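Local coordinates for protein pyroglutatmate porin OpdO (Pseudomonas aeruginosa, PDB 2Y0K) that probably forms a diffusion channel through the outer membrane, perhaps for pyroglutamate, at residues Arg46-Phe51 and Thr101-Val106; Pro192-Ser197 and Ala212-Thr217; Ser15-Asn20 and Ser384-Leu389. One frame throughout, in Å; residues are numbered along the deposited sequence.

Contact 1 (Arg46-Phe51 and Thr101-Val106); sequences RLESGF and TAKARV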
loop_
_atom_site.group_PDB
_atom_site.type_symbol
_atom_site.label_atom_id
_atom_site.label_comp_id
_atom_site.label_asym_id
_atom_site.label_seq_id
_atom_site.Cartn_x
_atom_site.Cartn_y
_atom_site.Cartn_z
ATOM N N ARG A 46 -14.101 2.167 12.829
ATOM C CA ARG A 46 -13.327 0.956 13.086
ATOM C C ARG A 46 -13.656 0.402 14.468
ATOM O O ARG A 46 -13.541 1.111 15.474
ATOM C CB ARG A 46 -11.821 1.222 12.956
ATOM C CG ARG A 46 -11.376 1.658 11.553
ATOM C CD ARG A 46 -9.868 1.993 11.485
ATOM N NE ARG A 46 -9.404 2.300 10.124
ATOM C CZ ARG A 46 -9.294 3.531 9.618
ATOM N NH1 ARG A 46 -9.632 4.592 10.346
ATOM N NH2 ARG A 46 -8.852 3.710 8.380
ATOM N N LEU A 47 -14.084 -0.857 14.506
ATOM C CA LEU A 47 -14.445 -1.515 15.758
ATOM C C LEU A 47 -13.618 -2.771 15.975
ATOM O O LEU A 47 -13.634 -3.687 15.157
ATOM C CB LEU A 47 -15.926 -1.877 15.772
ATOM C CG LEU A 47 -16.861 -0.696 15.525
ATOM C CD1 LEU A 47 -18.311 -1.134 15.353
ATOM C CD2 LEU A 47 -16.723 0.297 16.669
ATOM N N GLU A 48 -12.900 -2.807 17.091
ATOM C CA GLU A 48 -12.063 -3.948 17.423
ATOM C C GLU A 48 -12.423 -4.486 18.816
ATOM O O GLU A 48 -12.175 -3.833 19.823
ATOM C CB GLU A 48 -10.589 -3.543 17.348
ATOM C CG GLU A 48 -9.629 -4.552 17.949
ATOM C CD GLU A 48 -8.190 -4.056 17.959
ATOM O OE1 GLU A 48 -7.904 -3.038 17.288
ATOM O OE2 GLU A 48 -7.345 -4.686 18.637
ATOM N N SER A 49 -13.030 -5.669 18.857
ATOM C CA SER A 49 -13.434 -6.289 20.119
ATOM C C SER A 49 -12.244 -6.890 20.858
ATOM O O SER A 49 -11.139 -7.026 20.308
ATOM C CB SER A 49 -14.434 -7.413 19.862
ATOM O OG SER A 49 -13.760 -8.589 19.431
ATOM N N GLY A 50 -12.482 -7.272 22.108
ATOM C CA GLY A 50 -11.513 -8.052 22.852
ATOM C C GLY A 50 -11.644 -9.502 22.436
ATOM O O GLY A 50 -12.284 -9.807 21.420
ATOM N N PHE A 51 -11.036 -10.394 23.214
ATOM C CA PHE A 51 -11.098 -11.826 22.948
ATOM C C PHE A 51 -11.762 -12.585 24.108
ATOM O O PHE A 51 -11.595 -12.235 25.275
ATOM C CB PHE A 51 -9.691 -12.378 22.701
ATOM C CG PHE A 51 -9.037 -11.865 21.434
ATOM C CD1 PHE A 51 -8.307 -10.684 21.443
ATOM C CD2 PHE A 51 -9.139 -12.578 20.241
ATOM C CE1 PHE A 51 -7.698 -10.215 20.283
ATOM C CE2 PHE A 51 -8.530 -12.123 19.072
ATOM C CZ PHE A 51 -7.809 -10.940 19.090
ATOM N N THR A 101 -15.169 -9.094 10.404
ATOM C CA THR A 101 -14.000 -9.952 10.448
ATOM C C THR A 101 -13.972 -10.749 11.746
ATOM O O THR A 101 -13.768 -10.190 12.821
ATOM C CB THR A 101 -12.711 -9.118 10.368
ATOM O OG1 THR A 101 -12.759 -8.289 9.201
ATOM C CG2 THR A 101 -11.479 -10.021 10.310
ATOM N N ALA A 102 -14.175 -12.054 11.643
ATOM C CA ALA A 102 -13.954 -12.936 12.779
ATOM C C ALA A 102 -12.454 -13.115 12.997
ATOM O O ALA A 102 -11.672 -13.090 12.052
ATOM C CB ALA A 102 -14.635 -14.288 12.558
ATOM N N LYS A 103 -12.056 -13.287 14.249
ATOM C CA LYS A 103 -10.656 -13.471 14.580
ATOM C C LYS A 103 -10.454 -14.523 15.664
ATOM O O LYS A 103 -11.350 -14.807 16.462
ATOM C CB LYS A 103 -10.027 -12.148 15.010
ATOM C CG LYS A 103 -10.740 -11.456 16.154
ATOM C CD LYS A 103 -10.226 -10.019 16.298
ATOM C CE LYS A 103 -10.768 -9.357 17.558
ATOM N NZ LYS A 103 -10.181 -8.006 17.780
ATOM N N ALA A 104 -9.261 -15.103 15.678
ATOM C CA ALA A 104 -8.936 -16.152 16.625
ATOM C C ALA A 104 -7.484 -16.023 17.024
ATOM O O ALA A 104 -6.590 -15.894 16.175
ATOM C CB ALA A 104 -9.217 -17.519 16.025
ATOM N N ARG A 105 -7.256 -16.058 18.327
ATOM C CA ARG A 105 -5.933 -15.824 18.871
ATOM C C ARG A 105 -5.421 -17.015 19.682
ATOM O O ARG A 105 -6.176 -17.669 20.402
ATOM C CB ARG A 105 -5.949 -14.564 19.732
ATOM C CG ARG A 105 -4.595 -14.174 20.252
ATOM C CD ARG A 105 -4.669 -12.856 20.984
ATOM N NE ARG A 105 -5.355 -12.975 22.265
ATOM C CZ ARG A 105 -5.466 -11.980 23.138
ATOM N NH1 ARG A 105 -4.937 -10.791 22.858
ATOM N NH2 ARG A 105 -6.102 -12.169 24.288
ATOM N N VAL A 106 -4.131 -17.292 19.531
ATOM C CA VAL A 106 -3.412 -18.233 20.380
ATOM C C VAL A 106 -2.052 -17.621 20.671
ATOM O O VAL A 106 -1.359 -17.153 19.758
ATOM C CB VAL A 106 -3.202 -19.596 19.702
ATOM C CG1 VAL A 106 -2.215 -20.435 20.509
ATOM C CG2 VAL A 106 -4.520 -20.322 19.556
#
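F51 lies sandwiched between K103 and R105, two residues that project from the same side of strand 95-106 in an OprD-family β-barrel. Segments 46-51 and 101-106 are not paired; strand 57-69 separates their strands in the barrel wall, and long side chains alone span the gap. The guanidinium of R105 stacks flat on one face of F51, with planes 17° apart and centres 4.2 Å from each other. The arginine chain bends at chi3 (72°), which brings the guanidinium over the ring; CB of R105 lies over the same face in a CH-pi contact, 4.0 Å from the F51 centroid. The opposite face belongs to K103, whose CE sits 4.1 Å from the same centroid; its NZ makes an off-centre cation-pi contact at 4.6 Å. Polar contacts gather at that ammonium. K103 NZ donates a 2.9 Å hydrogen bond to S49 O, with the nitrogen tilted 30° out of the carbonyl plane, and it forms a salt bridge with D61 of the intervening strand. E48 adds a second negative charge nearby, though its OE2 stays beyond salt-bridge range. Together these groups would be expected to stabilise the protonated lysine. Its chain reaches them fully extended beyond CG. S49 OG, itself hydrogen-bonded to V60 N, rests 3.6 Å from K103 CE.

Contact 2 (Pro192-Ser197 and Ala212-Thr217); sequences PALTAS and AGLVHT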
loop_
_atom_site.group_PDB
_atom_site.type_symbol
_atom_site.label_atom_id
_atom_site.label_comp_id
_atom_site.label_asym_id
_atom_site.label_seq_id
_atom_site.Cartn_x
_atom_site.Cartn_y
_atom_site.Cartn_z
ATOM N N PRO A 192 19.968 -8.107 14.876
ATOM C CA PRO A 192 19.011 -7.041 15.191
ATOM C C PRO A 192 18.891 -6.008 14.073
ATOM O O PRO A 192 17.894 -5.300 14.006
ATOM C CB PRO A 192 19.616 -6.399 16.443
ATOM C CG PRO A 192 20.367 -7.531 17.106
ATOM C CD PRO A 192 20.964 -8.293 15.951
ATOM N N ALA A 193 19.884 -5.927 13.197
ATOM C CA ALA A 193 19.900 -4.850 12.213
ATOM C C ALA A 193 19.545 -5.316 10.800
ATOM O O ALA A 193 19.314 -4.498 9.904
ATOM C CB ALA A 193 21.257 -4.155 12.223
ATOM N N LEU A 194 19.482 -6.630 10.617
ATOM C CA LEU A 194 19.413 -7.227 9.288
ATOM C C LEU A 194 18.261 -8.218 9.186
ATOM O O LEU A 194 18.244 -9.247 9.878
ATOM C CB LEU A 194 20.735 -7.934 8.977
ATOM C CG LEU A 194 21.032 -8.457 7.567
ATOM C CD1 LEU A 194 20.160 -9.655 7.272
ATOM C CD2 LEU A 194 20.857 -7.376 6.491
ATOM N N THR A 195 17.306 -7.921 8.308
ATOM C CA THR A 195 16.147 -8.789 8.137
ATOM C C THR A 195 16.054 -9.354 6.719
ATOM O O THR A 195 16.160 -8.625 5.731
ATOM C CB THR A 195 14.849 -8.055 8.493
ATOM O OG1 THR A 195 14.976 -7.509 9.805
ATOM C CG2 THR A 195 13.649 -9.005 8.461
ATOM N N ALA A 196 15.861 -10.664 6.634
ATOM C CA ALA A 196 15.749 -11.341 5.349
ATOM C C ALA A 196 14.327 -11.827 5.181
ATOM O O ALA A 196 13.718 -12.315 6.137
ATOM C CB ALA A 196 16.724 -12.509 5.269
ATOM N N SER A 197 13.787 -11.685 3.973
ATOM C CA SER A 197 12.406 -12.084 3.725
ATOM C C SER A 197 12.243 -12.929 2.473
ATOM O O SER A 197 12.914 -12.709 1.466
ATOM C CB SER A 197 11.499 -10.854 3.631
ATOM O OG SER A 197 11.626 -10.050 4.792
ATOM N N ALA A 212 12.144 -12.122 -2.682
ATOM C CA ALA A 212 13.191 -12.180 -1.668
ATOM C C ALA A 212 13.676 -10.766 -1.372
ATOM O O ALA A 212 13.864 -9.957 -2.286
ATOM C CB ALA A 212 14.343 -13.060 -2.111
ATOM N N GLY A 213 13.866 -10.477 -0.090
ATOM C CA GLY A 213 14.233 -9.147 0.344
ATOM C C GLY A 213 15.296 -9.169 1.417
ATOM O O GLY A 213 15.417 -10.116 2.184
ATOM N N LEU A 214 16.081 -8.109 1.468
ATOM C CA LEU A 214 17.066 -7.982 2.514
ATOM C C LEU A 214 17.020 -6.542 2.937
ATOM O O LEU A 214 17.076 -5.658 2.096
ATOM C CB LEU A 214 18.455 -8.366 2.006
ATOM C CG LEU A 214 19.541 -8.618 3.054
ATOM C CD1 LEU A 214 19.091 -9.667 4.092
ATOM C CD2 LEU A 214 20.841 -9.033 2.362
ATOM N N VAL A 215 16.880 -6.309 4.241
ATOM C CA VAL A 215 16.823 -4.948 4.773
ATOM C C VAL A 215 17.789 -4.776 5.939
ATOM O O VAL A 215 17.729 -5.500 6.936
ATOM C CB VAL A 215 15.404 -4.584 5.230
ATOM C CG1 VAL A 215 15.364 -3.174 5.810
ATOM C CG2 VAL A 215 14.424 -4.721 4.067
ATOM N N HIS A 216 18.691 -3.813 5.790
ATOM C CA HIS A 216 19.653 -3.490 6.828
ATOM C C HIS A 216 19.383 -2.101 7.399
ATOM O O HIS A 216 19.292 -1.114 6.668
ATOM C CB HIS A 216 21.081 -3.574 6.285
ATOM C CG HIS A 216 22.127 -3.239 7.300
ATOM N ND1 HIS A 216 22.886 -2.091 7.231
ATOM C CD2 HIS A 216 22.528 -3.890 8.416
ATOM C CE1 HIS A 216 23.719 -2.056 8.258
ATOM N NE2 HIS A 216 23.523 -3.136 8.993
ATOM N N THR A 217 19.248 -2.034 8.715
ATOM C CA THR A 217 19.050 -0.759 9.389
ATOM C C THR A 217 20.284 -0.442 10.212
ATOM O O THR A 217 20.624 -1.175 11.139
ATOM C CB THR A 217 17.813 -0.781 10.309
ATOM O OG1 THR A 217 16.629 -0.964 9.522
ATOM C CG2 THR A 217 17.703 0.528 11.095
HETATM O O HOH W 1 16.379 -3.953 8.858
#
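A193 O accepts from two donors, the backbone N of T217 at 2.7 Å and a water at 3.2 Å, at the open end of the β-hairpin of strands 194-203 and 207-219, next to the turn that leads in from strand 175-189. The T217 bond is nearly straight (169°) and lies in the carbonyl plane. The same water lies 3.1 Å from T217 OG1 and so bridges that hydroxyl to the carbonyl. From T195 onward the antiparallel ladder is regular: T195 with V215 and S197 with G213 are hydrogen-bonded pairs, each joined by two N-H to O bonds. In the S197-G213 pair both donors tilt out of the carbonyl planes. L194 and A196 face H216 and L214 as non-hydrogen-bonded pairs, with CA-H...O contacts filling in between. On their face of the sheet, L194 reaches diagonally toward L214, with CG anti to the backbone N (chi1 -170°). CD1 of L194 presses on L214 CD1 at 3.4 Å, closer than usual van der Waals contact, while CD2 packs against H216 CB at 3.8 Å. On the face carrying T195 and S197, S197 OG is hydrogen-bonded to D187 of the preceding strand. A detergent molecule touches A212 and G213. A196 CB lies 3.9 Å from L214 CD1.

Contact 3 (Ser15-Asn20 and Ser384-Leu389); sequences SLELRN and SYSLAL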
loop_
_atom_site.group_PDB
_atom_site.type_symbol
_atom_site.label_atom_id
_atom_site.label_comp_id
_atom_site.label_asym_id
_atom_site.label_seq_id
_atom_site.Cartn_x
_atom_site.Cartn_y
_atom_site.Cartn_z
ATOM N N SER A 15 -12.978 3.780 16.929
ATOM C CA SER A 15 -12.687 5.138 16.497
ATOM C C SER A 15 -13.467 5.498 15.249
ATOM O O SER A 15 -13.865 4.624 14.471
ATOM C CB SER A 15 -11.200 5.280 16.197
ATOM O OG SER A 15 -10.865 4.450 15.104
ATOM N N LEU A 16 -13.651 6.797 15.053
ATOM C CA LEU A 16 -14.286 7.313 13.854
ATOM C C LEU A 16 -13.281 8.187 13.140
ATOM O O LEU A 16 -12.568 8.966 13.769
ATOM C CB LEU A 16 -15.515 8.142 14.216
ATOM C CG LEU A 16 -16.252 8.869 13.085
ATOM C CD1 LEU A 16 -16.859 7.888 12.084
ATOM C CD2 LEU A 16 -17.336 9.765 13.681
ATOM N N GLU A 17 -13.201 8.048 11.825
ATOM C CA GLU A 17 -12.328 8.915 11.054
ATOM C C GLU A 17 -13.140 9.629 9.990
ATOM O O GLU A 17 -13.948 9.003 9.307
ATOM C CB GLU A 17 -11.180 8.131 10.417
ATOM C CG GLU A 17 -10.220 9.039 9.652
ATOM C CD GLU A 17 -9.235 8.292 8.760
ATOM O OE1 GLU A 17 -9.080 7.061 8.930
ATOM O OE2 GLU A 17 -8.614 8.945 7.889
ATOM N N LEU A 18 -12.934 10.940 9.874
ATOM C CA LEU A 18 -13.565 11.743 8.832
ATOM C C LEU A 18 -12.547 12.095 7.763
ATOM O O LEU A 18 -11.426 12.502 8.070
ATOM C CB LEU A 18 -14.128 13.050 9.403
ATOM C CG LEU A 18 -15.306 13.003 10.372
ATOM C CD1 LEU A 18 -16.516 12.472 9.670
ATOM C CD2 LEU A 18 -14.985 12.153 11.589
ATOM N N ARG A 19 -12.938 11.947 6.506
ATOM C CA ARG A 19 -12.082 12.377 5.408
ATOM C C ARG A 19 -12.838 13.241 4.421
ATOM O O ARG A 19 -13.871 12.839 3.879
ATOM C CB ARG A 19 -11.509 11.181 4.654
ATOM C CG ARG A 19 -10.644 10.270 5.477
ATOM C CD ARG A 19 -9.987 9.259 4.557
ATOM N NE ARG A 19 -9.094 8.367 5.274
ATOM C CZ ARG A 19 -8.698 7.189 4.806
ATOM N NH1 ARG A 19 -9.138 6.765 3.630
ATOM N NH2 ARG A 19 -7.877 6.430 5.519
ATOM N N ASN A 20 -12.324 14.436 4.188
ATOM C CA ASN A 20 -12.812 15.229 3.085
ATOM C C ASN A 20 -11.712 15.246 2.024
ATOM O O ASN A 20 -10.548 15.499 2.325
ATOM C CB ASN A 20 -13.188 16.632 3.549
ATOM C CG ASN A 20 -13.903 17.421 2.480
ATOM O OD1 ASN A 20 -13.268 18.138 1.706
ATOM N ND2 ASN A 20 -15.236 17.289 2.420
ATOM N N SER A 384 -8.347 15.381 7.086
ATOM C CA SER A 384 -8.696 14.200 7.865
ATOM C C SER A 384 -8.738 14.454 9.364
ATOM O O SER A 384 -7.888 15.152 9.919
ATOM C CB SER A 384 -7.680 13.108 7.611
ATOM O OG SER A 384 -6.417 13.584 8.010
ATOM N N TYR A 385 -9.710 13.838 10.022
ATOM C CA TYR A 385 -9.841 13.947 11.466
ATOM C C TYR A 385 -10.174 12.581 12.074
ATOM O O TYR A 385 -11.123 11.934 11.659
ATOM C CB TYR A 385 -10.912 14.991 11.824
ATOM C CG TYR A 385 -11.065 15.192 13.312
ATOM C CD1 TYR A 385 -10.150 15.951 14.023
ATOM C CD2 TYR A 385 -12.117 14.605 14.007
ATOM C CE1 TYR A 385 -10.270 16.128 15.399
ATOM C CE2 TYR A 385 -12.252 14.772 15.389
ATOM C CZ TYR A 385 -11.325 15.538 16.078
ATOM O OH TYR A 385 -11.441 15.708 17.442
ATOM N N SER A 386 -9.382 12.146 13.046
ATOM C CA SER A 386 -9.633 10.889 13.745
ATOM C C SER A 386 -10.002 11.103 15.214
ATOM O O SER A 386 -9.334 11.845 15.941
ATOM C CB SER A 386 -8.426 9.949 13.654
ATOM O OG SER A 386 -8.206 9.538 12.317
ATOM N N LEU A 387 -11.056 10.424 15.645
ATOM C CA LEU A 387 -11.542 10.545 17.010
ATOM C C LEU A 387 -11.690 9.171 17.660
ATOM O O LEU A 387 -12.443 8.325 17.172
ATOM C CB LEU A 387 -12.893 11.264 17.016
ATOM C CG LEU A 387 -13.591 11.308 18.374
ATOM C CD1 LEU A 387 -12.856 12.260 19.323
ATOM C CD2 LEU A 387 -15.041 11.725 18.209
ATOM N N ALA A 388 -10.967 8.949 18.754
ATOM C CA ALA A 388 -11.164 7.747 19.559
ATOM C C ALA A 388 -12.543 7.798 20.209
ATOM O O ALA A 388 -12.926 8.809 20.802
ATOM C CB ALA A 388 -10.090 7.631 20.622
ATOM N N LEU A 389 -13.305 6.721 20.070
ATOM C CA LEU A 389 -14.578 6.620 20.768
ATOM C C LEU A 389 -14.352 6.009 22.157
ATOM O O LEU A 389 -14.758 6.578 23.165
ATOM C CB LEU A 389 -15.570 5.798 19.948
ATOM C CG LEU A 389 -16.293 6.523 18.798
ATOM C CD1 LEU A 389 -15.919 8.004 18.718
ATOM C CD2 LEU A 389 -16.092 5.831 17.452
#
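L16 and L387 exchange two backbone hydrogen bonds, and L18 and Y385 form the second such pair of this antiparallel ladder. The shortest bond of the ladder runs from L18 N to Y385 O, 2.7 Å, in the carbonyl plane; L387 N meets L16 O almost head-on, with a C=O...N angle of 169°. Between these pairs, E17 and S386 form a non-hydrogen-bonded pair in which E17 CA approaches Y385 O at 3.3 Å. L389 leaves the ladder and packs its CD2 over the S15-L16 peptide, 3.4 Å from S15 C, with an apolar contact to L16 CB at 4.0 Å. On the face of L16, L18, Y385 and L387, a methyl of L18, CD2, comes to the edge of the Y385 ring. The face of S15, E17, R19, S384 and S386 is largely polar. S386 OG rests 3.4 Å from E17 CG, while the carboxylate extends past it to R19. E17 OE2 takes a 2.7 Å salt-bridge hydrogen bond from R19 NE, which approaches from above the carboxylate plane although the oxygen lies in the plane of the guanidinium. R19 NH2 forms a salt bridge with D127. Joining the first strand to the last in antiparallel register is the closure characteristic of outer-membrane porin β-barrels.

The three contacts illustrate how a β-barrel combines local pairing with long-range closure. Contact 2 joins strands successive in the chain, contact 1 reaches across an intervening strand, and contact 3 unites the two ends of the chain, enclosing both others along the sequence. Contacts 1 and 3 meet directly: R46 NH1 forms a salt bridge with E17 OE1 at 2.9 Å, and R46 N probably hydrogen-bonds to S15 O at 3.0 Å, although their centres are about 21 Å apart. Contact 2 stands apart, with nearest atoms about 20 Å from contact 1 and about 25 Å from contact 3. Bound detergent lies about 4 Å from the side chains of A212 and L389.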